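Local coordinates for rhamnosidase B (PDB 2OKX), which probably releases terminal non-reducing alpha-L-rhamnose from glycosides by hydrolysis, as a family 78 glycoside hydrolase, at residues G399-R404 and D436-I441; F802-Y807 and L821-R826; A810-K813 and L819-D822. All coordinates share one frame; numbering follows the deposited sequence. Where two conformers were deposited one is given.

Interaction 1. Residues G399-R404 and D436-I441; sequences GSNVWR and DCELVI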
# COMPACT_ATOMS: atom_id res chain seq x y z
N GLY A 399 2.90 -8.75 -18.08
CA GLY A 399 3.93 -8.98 -19.08
C GLY A 399 3.46 -8.64 -20.47
O GLY A 399 4.24 -8.15 -21.30
N SER A 400 2.18 -8.89 -20.74
CA SER A 400 1.59 -8.62 -22.04
C SER A 400 1.43 -7.12 -22.30
O SER A 400 1.24 -6.70 -23.44
CB SER A 400 0.22 -9.30 -22.15
OG SER A 400 0.33 -10.72 -22.03
N ASN A 401 1.51 -6.32 -21.23
CA ASN A 401 1.40 -4.87 -21.37
C ASN A 401 2.77 -4.21 -21.39
O ASN A 401 2.98 -3.23 -22.11
CB ASN A 401 0.56 -4.29 -20.23
CG ASN A 401 -0.89 -4.12 -20.62
OD1 ASN A 401 -1.24 -3.21 -21.37
ND2 ASN A 401 -1.75 -5.00 -20.11
N VAL A 402 3.71 -4.74 -20.61
CA VAL A 402 5.06 -4.19 -20.57
C VAL A 402 5.75 -4.44 -21.91
O VAL A 402 6.46 -3.57 -22.42
CB VAL A 402 5.89 -4.83 -19.44
CG1 VAL A 402 7.34 -4.39 -19.54
CG2 VAL A 402 5.30 -4.43 -18.10
N TRP A 403 5.56 -5.62 -22.47
CA TRP A 403 6.16 -5.92 -23.77
C TRP A 403 5.06 -6.22 -24.77
O TRP A 403 4.44 -7.28 -24.72
CB TRP A 403 7.13 -7.10 -23.69
CG TRP A 403 7.77 -7.46 -25.02
CD1 TRP A 403 7.89 -6.66 -26.12
CD2 TRP A 403 8.41 -8.69 -25.35
NE1 TRP A 403 8.57 -7.32 -27.12
CE2 TRP A 403 8.91 -8.57 -26.67
CE3 TRP A 403 8.63 -9.89 -24.67
CZ2 TRP A 403 9.60 -9.60 -27.32
CZ3 TRP A 403 9.32 -10.92 -25.31
CH2 TRP A 403 9.80 -10.76 -26.62
N ARG A 404 4.83 -5.27 -25.66
CA ARG A 404 3.84 -5.41 -26.71
C ARG A 404 4.65 -5.49 -27.99
O ARG A 404 5.39 -4.56 -28.32
CB ARG A 404 2.91 -4.18 -26.75
CG ARG A 404 2.02 -4.03 -25.51
CD ARG A 404 1.23 -2.72 -25.54
NE ARG A 404 2.11 -1.56 -25.62
CZ ARG A 404 1.70 -0.31 -25.81
NH1 ARG A 404 0.41 -0.05 -25.94
NH2 ARG A 404 2.58 0.67 -25.90
N ASP A 436 -5.11 -7.08 -31.12
CA ASP A 436 -6.08 -6.83 -30.06
C ASP A 436 -6.44 -5.34 -30.01
O ASP A 436 -5.75 -4.51 -30.60
CB ASP A 436 -5.49 -7.25 -28.72
CG ASP A 436 -4.95 -8.67 -28.73
OD1 ASP A 436 -4.04 -8.96 -27.93
OD2 ASP A 436 -5.44 -9.50 -29.54
N CYS A 437 -7.50 -5.02 -29.28
CA CYS A 437 -7.94 -3.63 -29.14
C CYS A 437 -7.61 -3.12 -27.75
O CYS A 437 -8.19 -3.58 -26.77
CB CYS A 437 -9.45 -3.53 -29.38
SG CYS A 437 -10.09 -1.84 -29.27
N GLU A 438 -6.69 -2.16 -27.67
CA GLU A 438 -6.31 -1.59 -26.38
C GLU A 438 -6.90 -0.20 -26.17
O GLU A 438 -6.71 0.70 -26.98
CB GLU A 438 -4.79 -1.50 -26.28
CG GLU A 438 -4.31 -0.72 -25.05
CD GLU A 438 -2.85 -0.32 -25.17
OE1 GLU A 438 -1.97 -1.19 -24.98
OE2 GLU A 438 -2.59 0.86 -25.46
N LEU A 439 -7.61 -0.03 -25.06
CA LEU A 439 -8.19 1.25 -24.70
C LEU A 439 -7.47 1.76 -23.46
O LEU A 439 -7.30 1.00 -22.50
CB LEU A 439 -9.67 1.10 -24.37
CG LEU A 439 -10.74 1.31 -25.44
CD1 LEU A 439 -10.44 0.50 -26.68
CD2 LEU A 439 -12.09 0.93 -24.84
N VAL A 440 -7.04 3.01 -23.46
CA VAL A 440 -6.42 3.58 -22.27
C VAL A 440 -7.47 4.54 -21.71
O VAL A 440 -7.77 5.57 -22.32
CB VAL A 440 -5.11 4.35 -22.57
CG1 VAL A 440 -4.60 5.02 -21.30
CG2 VAL A 440 -4.05 3.38 -23.08
N ILE A 441 -8.05 4.16 -20.58
CA ILE A 441 -9.09 4.92 -19.92
C ILE A 441 -8.47 5.79 -18.84
O ILE A 441 -7.77 5.28 -17.97
CB ILE A 441 -10.11 3.97 -19.25
CG1 ILE A 441 -10.67 2.98 -20.28
CG2 ILE A 441 -11.22 4.76 -18.59
CD1 ILE A 441 -11.38 3.63 -21.43
O HOH W 1 -2.44 -3.55 -23.78

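Interaction 2. Residues F802-Y807 and L821-R826; sequences FMSFFY and LDDIRR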
# COMPACT_ATOMS: atom_id res chain seq x y z
N PHE A 802 8.16 13.55 2.50
CA PHE A 802 8.00 12.99 3.84
C PHE A 802 8.94 13.77 4.76
O PHE A 802 8.54 14.26 5.81
CB PHE A 802 8.38 11.51 3.84
CG PHE A 802 8.49 10.90 5.22
CD1 PHE A 802 9.65 10.24 5.62
CD2 PHE A 802 7.42 10.97 6.11
CE1 PHE A 802 9.74 9.65 6.88
CE2 PHE A 802 7.50 10.38 7.38
CZ PHE A 802 8.67 9.72 7.76
N MET A 803 10.20 13.85 4.34
CA MET A 803 11.21 14.57 5.10
C MET A 803 10.89 16.06 5.07
O MET A 803 11.16 16.78 6.03
CB MET A 803 12.59 14.31 4.49
CG MET A 803 13.77 14.90 5.27
SD MET A 803 13.91 14.30 6.97
CE MET A 803 14.08 15.87 7.84
N SER A 804 10.30 16.53 3.97
CA SER A 804 9.93 17.94 3.85
C SER A 804 8.99 18.33 5.00
O SER A 804 9.04 19.46 5.49
CB SER A 804 9.22 18.21 2.52
OG SER A 804 10.13 18.22 1.43
N PHE A 805 8.15 17.40 5.42
CA PHE A 805 7.20 17.66 6.50
C PHE A 805 7.94 18.09 7.77
O PHE A 805 7.59 19.08 8.40
CB PHE A 805 6.36 16.41 6.80
CG PHE A 805 5.15 16.67 7.65
CD1 PHE A 805 5.29 17.08 8.98
CD2 PHE A 805 3.87 16.48 7.14
CE1 PHE A 805 4.16 17.30 9.78
CE2 PHE A 805 2.74 16.70 7.93
CZ PHE A 805 2.89 17.11 9.25
N PHE A 806 8.97 17.32 8.13
CA PHE A 806 9.76 17.63 9.31
C PHE A 806 10.49 18.96 9.11
O PHE A 806 10.63 19.75 10.04
CB PHE A 806 10.75 16.49 9.58
CG PHE A 806 10.09 15.18 9.92
CD1 PHE A 806 9.33 15.05 11.07
CD2 PHE A 806 10.21 14.09 9.07
CE1 PHE A 806 8.70 13.84 11.38
CE2 PHE A 806 9.58 12.87 9.37
CZ PHE A 806 8.82 12.75 10.53
N TYR A 807 10.93 19.20 7.88
CA TYR A 807 11.62 20.44 7.55
C TYR A 807 10.70 21.64 7.77
O TYR A 807 11.12 22.68 8.30
CB TYR A 807 12.11 20.39 6.10
CG TYR A 807 12.77 21.65 5.59
CD1 TYR A 807 13.79 22.28 6.32
CD2 TYR A 807 12.40 22.21 4.38
CE1 TYR A 807 14.42 23.43 5.84
CE2 TYR A 807 13.02 23.35 3.89
CZ TYR A 807 14.03 23.96 4.63
OH TYR A 807 14.63 25.08 4.13
N LEU A 821 6.59 28.49 2.36
CA LEU A 821 5.72 28.64 1.20
C LEU A 821 6.49 28.51 -0.11
O LEU A 821 6.02 27.85 -1.05
CB LEU A 821 5.00 29.99 1.22
CG LEU A 821 3.89 30.17 2.25
CD1 LEU A 821 3.12 31.45 1.95
CD2 LEU A 821 2.95 28.97 2.22
N ASP A 822 7.65 29.14 -0.19
CA ASP A 822 8.44 29.05 -1.41
C ASP A 822 8.91 27.63 -1.68
O ASP A 822 9.01 27.21 -2.83
CB ASP A 822 9.63 30.00 -1.37
CG ASP A 822 9.22 31.45 -1.55
OD1 ASP A 822 8.17 31.70 -2.19
OD2 ASP A 822 9.94 32.34 -1.07
N ASP A 823 9.20 26.88 -0.62
CA ASP A 823 9.65 25.51 -0.78
C ASP A 823 8.47 24.68 -1.31
O ASP A 823 8.63 23.87 -2.22
CB ASP A 823 10.13 24.92 0.56
CG ASP A 823 10.89 23.62 0.38
OD1 ASP A 823 12.12 23.68 0.16
OD2 ASP A 823 10.27 22.54 0.44
N ILE A 824 7.30 24.88 -0.72
CA ILE A 824 6.11 24.16 -1.16
C ILE A 824 5.84 24.47 -2.63
O ILE A 824 5.61 23.57 -3.43
CB ILE A 824 4.88 24.55 -0.30
CG1 ILE A 824 5.03 23.96 1.11
CG2 ILE A 824 3.59 24.04 -0.94
CD1 ILE A 824 3.98 24.42 2.09
N ARG A 825 5.88 25.75 -2.99
CA ARG A 825 5.65 26.16 -4.37
C ARG A 825 6.59 25.44 -5.33
O ARG A 825 6.16 24.92 -6.36
CB ARG A 825 5.85 27.67 -4.51
CG ARG A 825 4.72 28.50 -3.91
CD ARG A 825 5.15 29.91 -3.61
NE ARG A 825 4.02 30.73 -3.17
CZ ARG A 825 4.12 31.78 -2.36
NH1 ARG A 825 5.30 32.14 -1.87
NH2 ARG A 825 3.03 32.46 -2.04
N ARG A 826 7.88 25.40 -4.99
CA ARG A 826 8.87 24.76 -5.84
C ARG A 826 8.71 23.24 -5.92
O ARG A 826 8.59 22.67 -7.00
CB ARG A 826 10.28 25.10 -5.37
CG ARG A 826 11.38 24.28 -6.05
CD ARG A 826 12.79 24.77 -5.72
NE ARG A 826 13.00 24.98 -4.29
CZ ARG A 826 12.80 26.14 -3.67
NH1 ARG A 826 12.37 27.19 -4.35
NH2 ARG A 826 13.01 26.25 -2.36
O HOH W 2 11.62 20.40 1.27

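Interaction 3. Residues A810-K813 and L819-D822; sequences ALEK and LMLD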
# COMPACT_ATOMS: atom_id res chain seq x y z
N ALA A 810 10.25 22.53 11.29
CA ALA A 810 11.43 23.27 11.73
C ALA A 810 11.32 24.73 11.30
O ALA A 810 11.64 25.63 12.08
CB ALA A 810 12.70 22.64 11.14
N LEU A 811 10.86 24.97 10.07
CA LEU A 811 10.71 26.35 9.59
C LEU A 811 9.66 27.09 10.40
O LEU A 811 9.77 28.29 10.63
CB LEU A 811 10.34 26.37 8.10
CG LEU A 811 11.41 25.87 7.11
CD1 LEU A 811 10.86 25.90 5.70
CD2 LEU A 811 12.66 26.74 7.21
N GLU A 812 8.63 26.38 10.85
CA GLU A 812 7.57 26.98 11.65
C GLU A 812 8.18 27.40 12.99
O GLU A 812 7.96 28.51 13.47
CB GLU A 812 6.43 25.99 11.88
CG GLU A 812 5.38 26.46 12.87
CD GLU A 812 4.61 27.69 12.40
OE1 GLU A 812 4.01 28.37 13.25
OE2 GLU A 812 4.60 27.98 11.18
N LYS A 813 8.95 26.49 13.58
CA LYS A 813 9.61 26.74 14.86
C LYS A 813 10.57 27.92 14.74
O LYS A 813 10.72 28.70 15.68
CB LYS A 813 10.37 25.48 15.29
CG LYS A 813 11.12 25.61 16.61
CD LYS A 813 11.84 24.30 16.94
CE LYS A 813 12.63 24.39 18.24
NZ LYS A 813 11.73 24.59 19.42
N LEU A 819 9.67 31.11 3.69
CA LEU A 819 10.58 30.13 3.10
C LEU A 819 9.84 28.81 2.92
O LEU A 819 10.07 28.08 1.96
CB LEU A 819 11.78 29.91 4.02
CG LEU A 819 12.84 28.94 3.47
CD1 LEU A 819 13.45 29.53 2.21
CD2 LEU A 819 13.91 28.69 4.52
N MET A 820 8.94 28.52 3.86
CA MET A 820 8.14 27.30 3.81
C MET A 820 7.26 27.36 2.57
O MET A 820 7.19 26.39 1.81
CB MET A 820 7.28 27.19 5.07
CG MET A 820 6.45 25.91 5.16
SD MET A 820 5.09 26.04 6.36
CE MET A 820 6.01 26.20 7.89
N LEU A 821 6.59 28.49 2.36
CA LEU A 821 5.72 28.64 1.20
C LEU A 821 6.49 28.51 -0.11
O LEU A 821 6.02 27.85 -1.05
CB LEU A 821 5.00 29.99 1.22
CG LEU A 821 3.89 30.17 2.25
CD1 LEU A 821 3.12 31.45 1.95
CD2 LEU A 821 2.95 28.97 2.22
N ASP A 822 7.65 29.14 -0.19
CA ASP A 822 8.44 29.05 -1.41
C ASP A 822 8.91 27.63 -1.68
O ASP A 822 9.01 27.21 -2.83
CB ASP A 822 9.63 30.00 -1.37
CG ASP A 822 9.22 31.45 -1.55
OD1 ASP A 822 8.17 31.70 -2.19
OD2 ASP A 822 9.94 32.34 -1.07

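Interaction 1. Residues G399-R404 and D436-I441
Arg-404 and Glu-438 form the one direct polar link between residues 399-404, the end of a helix and the turn leaving it, and the strand 436-441. NH1 of Arg-404 donates to OE1 of Glu-438 over 2.8 Å, a salt bridge with a bent N-H...O angle of 138°. The acceptor offers its syn lone pair, on the side of its other oxygen, and OE2 of Glu-438 lies 3.2 Å from the same NH1. Guanidinium and carboxylate planes are only 7° apart, though OE1 sits somewhat off the guanidinium plane and the two chains cross at about a right angle. Glu-438 reaches out from the strand with CG anti to its backbone N and the chain extended beyond it. In the arginine, chi1 and an extended chi2 put CD 3.6 Å from OE1 of Glu-438, and the bend at chi3 (-59°) then turns the guanidinium so that NH1 meets the carboxylate.

A water gives OE1 a second donor. It stands 2.7 Å from OE1 of Glu-438 and 2.7 Å from OD1 of Asn-401, donating to both and so joining two acceptors that could not bond each other. Asn-401 is held from its other end, ND2 bonding to the carbonyl of Val-397 one helical turn back. A leucine in place of Arg-404 would probably leave the buried Glu-438 carboxylate without this countercharge and without the NH1 bond to OE1. Glu-438 also packs on Ser-212, Val-214 and Phe-509 of the flanking strands, so the bridge ties a short helix to one face of a beta-sheet in the concanavalin-like domain of family 78 rhamnosidases.

Interaction 2. Residues F802-Y807 and L821-R826
A water-bridged polar contact between two neighbouring helices, 801-813 and 817-833, joins residues 802-807 to 821-826 in the six-hairpin glycosidase domain. The backbones stay well apart, the CA atoms of Ser-804 and Ile-824 being 8.9 Å from each other, and three side chains fill the interval. OG of Ser-804 and OD2 of Asp-823 are 4.4 Å apart, too far for a direct bond. A water spans them, 2.6 Å from OG of Ser-804 and 2.7 Å from OD2 of Asp-823, to which it donates.

The two helices follow one another in the chain and run antiparallel, consistent with the alpha-barrel that this family carries. Tyr-807, one turn beyond Ser-804, presents the edge of its ring: CE2 of Tyr-807 comes within 3.9 Å of OD1 of Asp-823, close to the ring plane, and the carboxylate is turned 71° from the ring. Both CG atoms stand anti to their backbone N (chi1 176° for Tyr-807, -166° for Asp-823), which sends ring and carboxylate into the same gap.

Each polar end has further partners. OG of Ser-804 bonds to the hydroxyl of Tyr-843, and the Tyr-807 hydroxyl to the carbonyl of Leu-788. OD2 of Asp-823 also meets the Tyr-808 hydroxyl and ND2 of Asn-827, while its OD1 holds a glycerol, probably from the crystallisation liquor.

Interaction 3. Residues A810-K813 and L819-D822
Leu-811 and Glu-812 meet Leu-819 and Met-820 where two consecutive antiparallel helices of the six-hairpin glycosidase domain are joined by a short turn, helix 801-813 leading into 817-833. The approach is close, with 6.4 Å between the CA atoms of Leu-811 and Met-820.

Apolar contacts dominate. Leu-811 works as a fork. Its CD2 touches CD2 of Leu-819 at 3.5 Å, methyl to methyl, with the two side chains crossing at about a right angle. Its other branch, CD1, presses against the backbone of the second helix, 3.6 Å from CA of Met-820, and also lies against CB of that residue. CB of Leu-811 already points at the second helix, and CG anti to the carbonyl carbon (chi1 -67°) carries both methyls onto it. On the far helix CG of Leu-819 is anti to its own backbone N, and its side chain reaches on to Tyr-807.

The terminal methyl of Met-820, CE, makes a different kind of contact, lying by CB, N and OE2 of Glu-812. Met-820 runs extended as far as SD and then bends at chi3 (-65°), which brings CE there. The carboxylate itself is engaged by other groups: OE2 bonds to Ser-875 OG and to Gln-817 NE2, and OE1 forms a salt bridge with Lys-880. Met-820 also packs on Phe-871 of helix 868-876. Its CE lies 4.0 Å from both the backbone N and OE2 of Glu-812.

Along the chain, both segments of interaction 1 precede those of the other two. It belongs to the beta-rich part of the enzyme, and its centre lies about 37 Å from that of interaction 2 and 45 Å from that of interaction 3. The other two lie between the same two helices, 801-813 and 817-833, in the helical domain, with centres about 7 Å apart and residues Leu-821 and Asp-822 in common. Interaction 3 lies near the turn and interaction 2 farther from it; the hydroxyl of Tyr-807 and CD2 of Leu-819, 3.7 Å apart, connect them. Interaction 1 touches neither, its nearest atoms being about 26 Å from interaction 2.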